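Local coordinates for signal recognition particle receptor FtsY (Sulfolobus acidocaldarius, PDB 5L3S), which is a P-loop GTPase-family receptor for the signal recognition particle, with a nucleotide-binding domain joined to a helical bundle, at residues Arg194-Leu205 and Glu231-Val240. Numbering follows the deposited sequence.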
# COMPACT_ATOMS: atom_id res chain seq x y z
N ARG B 194 4.72 -9.39 7.29
CA ARG B 194 5.11 -9.07 8.66
C ARG B 194 5.43 -7.59 8.72
O ARG B 194 5.97 -7.03 7.76
CB ARG B 194 6.32 -9.91 9.10
CG ARG B 194 7.69 -9.52 8.47
CD ARG B 194 8.70 -10.68 8.58
NE ARG B 194 8.22 -11.79 7.77
CZ ARG B 194 8.05 -13.03 8.19
NH1 ARG B 194 8.38 -13.39 9.43
NH2 ARG B 194 7.56 -13.93 7.36
N MET B 195 5.07 -6.94 9.82
CA MET B 195 5.48 -5.56 10.03
C MET B 195 6.95 -5.47 10.36
O MET B 195 7.49 -6.31 11.09
CB MET B 195 4.66 -4.90 11.15
CG MET B 195 3.21 -4.63 10.81
SD MET B 195 3.02 -3.51 9.40
CE MET B 195 4.31 -2.34 9.76
N HIS B 196 7.61 -4.45 9.84
CA HIS B 196 9.02 -4.21 10.09
C HIS B 196 9.31 -3.94 11.57
O HIS B 196 10.45 -4.09 12.00
CB HIS B 196 9.52 -3.07 9.20
CG HIS B 196 8.63 -1.86 9.20
ND1 HIS B 196 7.33 -1.89 8.73
CD2 HIS B 196 8.85 -0.59 9.60
CE1 HIS B 196 6.79 -0.69 8.85
NE2 HIS B 196 7.69 0.12 9.38
N ILE B 197 8.29 -3.57 12.34
CA ILE B 197 8.47 -3.31 13.77
C ILE B 197 7.99 -4.46 14.66
O ILE B 197 7.96 -4.35 15.88
CB ILE B 197 7.74 -2.01 14.22
CG1 ILE B 197 6.26 -2.06 13.82
CG2 ILE B 197 8.44 -0.77 13.64
CD1 ILE B 197 5.44 -0.91 14.37
N ASP B 198 7.60 -5.57 14.04
CA ASP B 198 7.18 -6.75 14.79
C ASP B 198 8.42 -7.59 15.10
O ASP B 198 8.90 -8.33 14.25
CB ASP B 198 6.18 -7.55 13.95
CG ASP B 198 5.56 -8.71 14.71
OD1 ASP B 198 6.20 -9.27 15.62
OD2 ASP B 198 4.41 -9.06 14.39
N SER B 199 8.94 -7.46 16.32
CA SER B 199 10.19 -8.13 16.68
C SER B 199 10.15 -9.65 16.55
O SER B 199 11.10 -10.26 16.08
CB SER B 199 10.62 -7.75 18.10
OG SER B 199 11.21 -6.46 18.11
N ASP B 200 9.04 -10.26 16.97
CA ASP B 200 8.90 -11.71 16.92
C ASP B 200 8.92 -12.21 15.48
O ASP B 200 9.60 -13.19 15.17
CB ASP B 200 7.61 -12.17 17.60
CG ASP B 200 7.66 -12.02 19.12
OD1 ASP B 200 8.77 -11.95 19.68
OD2 ASP B 200 6.57 -11.99 19.74
N LEU B 201 8.17 -11.55 14.60
CA LEU B 201 8.12 -11.98 13.20
C LEU B 201 9.40 -11.64 12.43
O LEU B 201 9.79 -12.38 11.52
CB LEU B 201 6.88 -11.44 12.49
CG LEU B 201 5.52 -12.04 12.89
CD1 LEU B 201 4.45 -11.64 11.89
CD2 LEU B 201 5.56 -13.59 13.06
N VAL B 202 10.04 -10.53 12.79
CA VAL B 202 11.36 -10.22 12.23
C VAL B 202 12.35 -11.31 12.61
O VAL B 202 13.16 -11.75 11.78
CB VAL B 202 11.88 -8.83 12.70
CG1 VAL B 202 13.38 -8.72 12.46
CG2 VAL B 202 11.14 -7.72 11.97
N GLU B 203 12.28 -11.77 13.86
CA GLU B 203 13.11 -12.90 14.28
C GLU B 203 12.77 -14.17 13.49
O GLU B 203 13.67 -14.91 13.09
CB GLU B 203 12.99 -13.12 15.79
CG GLU B 203 13.76 -14.34 16.30
CD GLU B 203 15.24 -14.31 15.95
OE1 GLU B 203 15.83 -13.21 15.89
OE2 GLU B 203 15.81 -15.40 15.72
N GLU B 204 11.48 -14.43 13.26
CA GLU B 204 11.10 -15.59 12.44
C GLU B 204 11.73 -15.54 11.05
O GLU B 204 12.17 -16.56 10.51
CB GLU B 204 9.57 -15.74 12.33
CG GLU B 204 8.94 -16.27 13.60
CD GLU B 204 7.47 -16.67 13.44
OE1 GLU B 204 7.06 -17.02 12.31
OE2 GLU B 204 6.74 -16.64 14.45
N LEU B 205 11.78 -14.35 10.47
CA LEU B 205 12.38 -14.18 9.15
C LEU B 205 13.88 -14.41 9.19
O LEU B 205 14.41 -15.11 8.34
CB LEU B 205 12.07 -12.78 8.61
CG LEU B 205 12.68 -12.41 7.26
CD1 LEU B 205 12.21 -13.37 6.18
CD2 LEU B 205 12.26 -10.99 6.93
N GLU B 231 10.01 4.20 5.21
CA GLU B 231 10.19 3.72 6.58
C GLU B 231 10.30 2.20 6.64
O GLU B 231 11.15 1.66 7.36
CB GLU B 231 9.07 4.22 7.50
CG GLU B 231 9.28 3.87 8.96
CD GLU B 231 10.29 4.77 9.65
OE1 GLU B 231 10.79 5.72 8.99
OE2 GLU B 231 10.57 4.54 10.85
N GLN B 232 9.46 1.50 5.89
CA GLN B 232 9.58 0.04 5.75
C GLN B 232 10.96 -0.37 5.22
O GLN B 232 11.62 -1.26 5.76
CB GLN B 232 8.50 -0.50 4.79
CG GLN B 232 7.07 -0.39 5.28
CD GLN B 232 6.06 -0.65 4.18
OE1 GLN B 232 6.33 -1.41 3.24
NE2 GLN B 232 4.90 -0.02 4.27
N ALA B 233 11.39 0.29 4.16
CA ALA B 233 12.70 0.01 3.57
C ALA B 233 13.86 0.25 4.54
O ALA B 233 14.80 -0.55 4.57
CB ALA B 233 12.88 0.83 2.31
N ARG B 234 13.80 1.33 5.32
CA ARG B 234 14.87 1.66 6.28
C ARG B 234 14.97 0.63 7.40
O ARG B 234 16.06 0.15 7.73
CB ARG B 234 14.63 3.02 6.94
CG ARG B 234 14.93 4.23 6.09
CD ARG B 234 14.76 5.47 6.96
NE ARG B 234 14.88 6.71 6.20
CZ ARG B 234 16.04 7.27 5.85
NH1 ARG B 234 17.19 6.70 6.18
NH2 ARG B 234 16.03 8.41 5.17
N HIS B 235 13.83 0.33 8.00
CA HIS B 235 13.75 -0.62 9.10
C HIS B 235 14.20 -2.00 8.68
O HIS B 235 14.97 -2.63 9.38
CB HIS B 235 12.32 -0.68 9.65
CG HIS B 235 12.01 0.38 10.65
ND1 HIS B 235 12.19 0.20 12.01
CD2 HIS B 235 11.52 1.63 10.50
CE1 HIS B 235 11.84 1.30 12.64
NE2 HIS B 235 11.42 2.19 11.75
N PHE B 236 13.69 -2.48 7.55
CA PHE B 236 14.05 -3.81 7.06
C PHE B 236 15.53 -3.89 6.70
O PHE B 236 16.18 -4.91 6.92
CB PHE B 236 13.19 -4.20 5.84
CG PHE B 236 11.87 -4.83 6.19
CD1 PHE B 236 11.80 -5.90 7.07
CD2 PHE B 236 10.70 -4.37 5.62
CE1 PHE B 236 10.57 -6.49 7.38
CE2 PHE B 236 9.46 -4.96 5.93
CZ PHE B 236 9.40 -6.01 6.81
N GLU B 237 16.08 -2.81 6.17
CA GLU B 237 17.51 -2.81 5.86
C GLU B 237 18.33 -2.92 7.14
O GLU B 237 19.31 -3.65 7.19
CB GLU B 237 17.91 -1.57 5.05
CG GLU B 237 19.42 -1.34 4.94
CD GLU B 237 20.16 -2.53 4.33
OE1 GLU B 237 19.53 -3.32 3.60
OE2 GLU B 237 21.37 -2.66 4.59
N ASN B 238 17.90 -2.21 8.19
CA ASN B 238 18.61 -2.25 9.46
C ASN B 238 18.44 -3.55 10.25
O ASN B 238 19.38 -4.02 10.87
CB ASN B 238 18.20 -1.06 10.34
CG ASN B 238 18.62 0.28 9.76
OD1 ASN B 238 19.61 0.38 9.04
ND2 ASN B 238 17.85 1.32 10.07
N ASN B 239 17.24 -4.14 10.22
CA ASN B 239 16.97 -5.34 11.01
C ASN B 239 17.26 -6.65 10.28
O ASN B 239 17.49 -7.68 10.91
CB ASN B 239 15.51 -5.36 11.48
CG ASN B 239 15.15 -4.18 12.35
OD1 ASN B 239 16.02 -3.47 12.85
ND2 ASN B 239 13.85 -3.97 12.54
N VAL B 240 17.21 -6.61 8.95
CA VAL B 240 17.27 -7.82 8.15
C VAL B 240 18.35 -7.72 7.06
O VAL B 240 19.23 -8.58 6.97
CB VAL B 240 15.90 -8.09 7.49
CG1 VAL B 240 15.92 -9.39 6.68
CG2 VAL B 240 14.78 -8.13 8.54
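Glu231 meets His196 where, in the P-loop NTPase fold of this SRP54-type domain, the loop leading into helix 199-212 lies against helix 228-239. That loop borders both nucleotide and partner: the Met195 side chain is about 4 Å from bound phosphoaminophosphonic acid-guanylate ester, and Met195 and Ile197 pack on backbone of another protein's chain. Glu231 CG stands 4.1 Å from His196 NE2, a nitrogen hydrogen-bonded to a polar side chain of that chain. One turn on, the carboxylate holds His235: NE2 donates to Glu231 OE2 over 2.7 Å, within the ring plane yet from above the carboxylate plane. Gln232 covers a face of the His196 ring, Gln232 CA lying 4.0 Å from its centroid and only 7° off the normal, a CH-pi contact. The Gln232 amide turns to Asp228, NE2 bonding its OD2. His196 chi1 of 47° presents that face to Gln232 and the CD2 edge to His235, an offset edge-to-face pair with planes at 63°, His196 CD2 being 3.5 Å from His235 CG. Phe236 takes His196 CB over its ring centre, 3.8 Å from the centroid, while Arg194 O sits at the ring edge. Asn239 lays CB against Val202 CG1. Finally, Val240 CG1 lies 4.0 Å from Leu205 CD2.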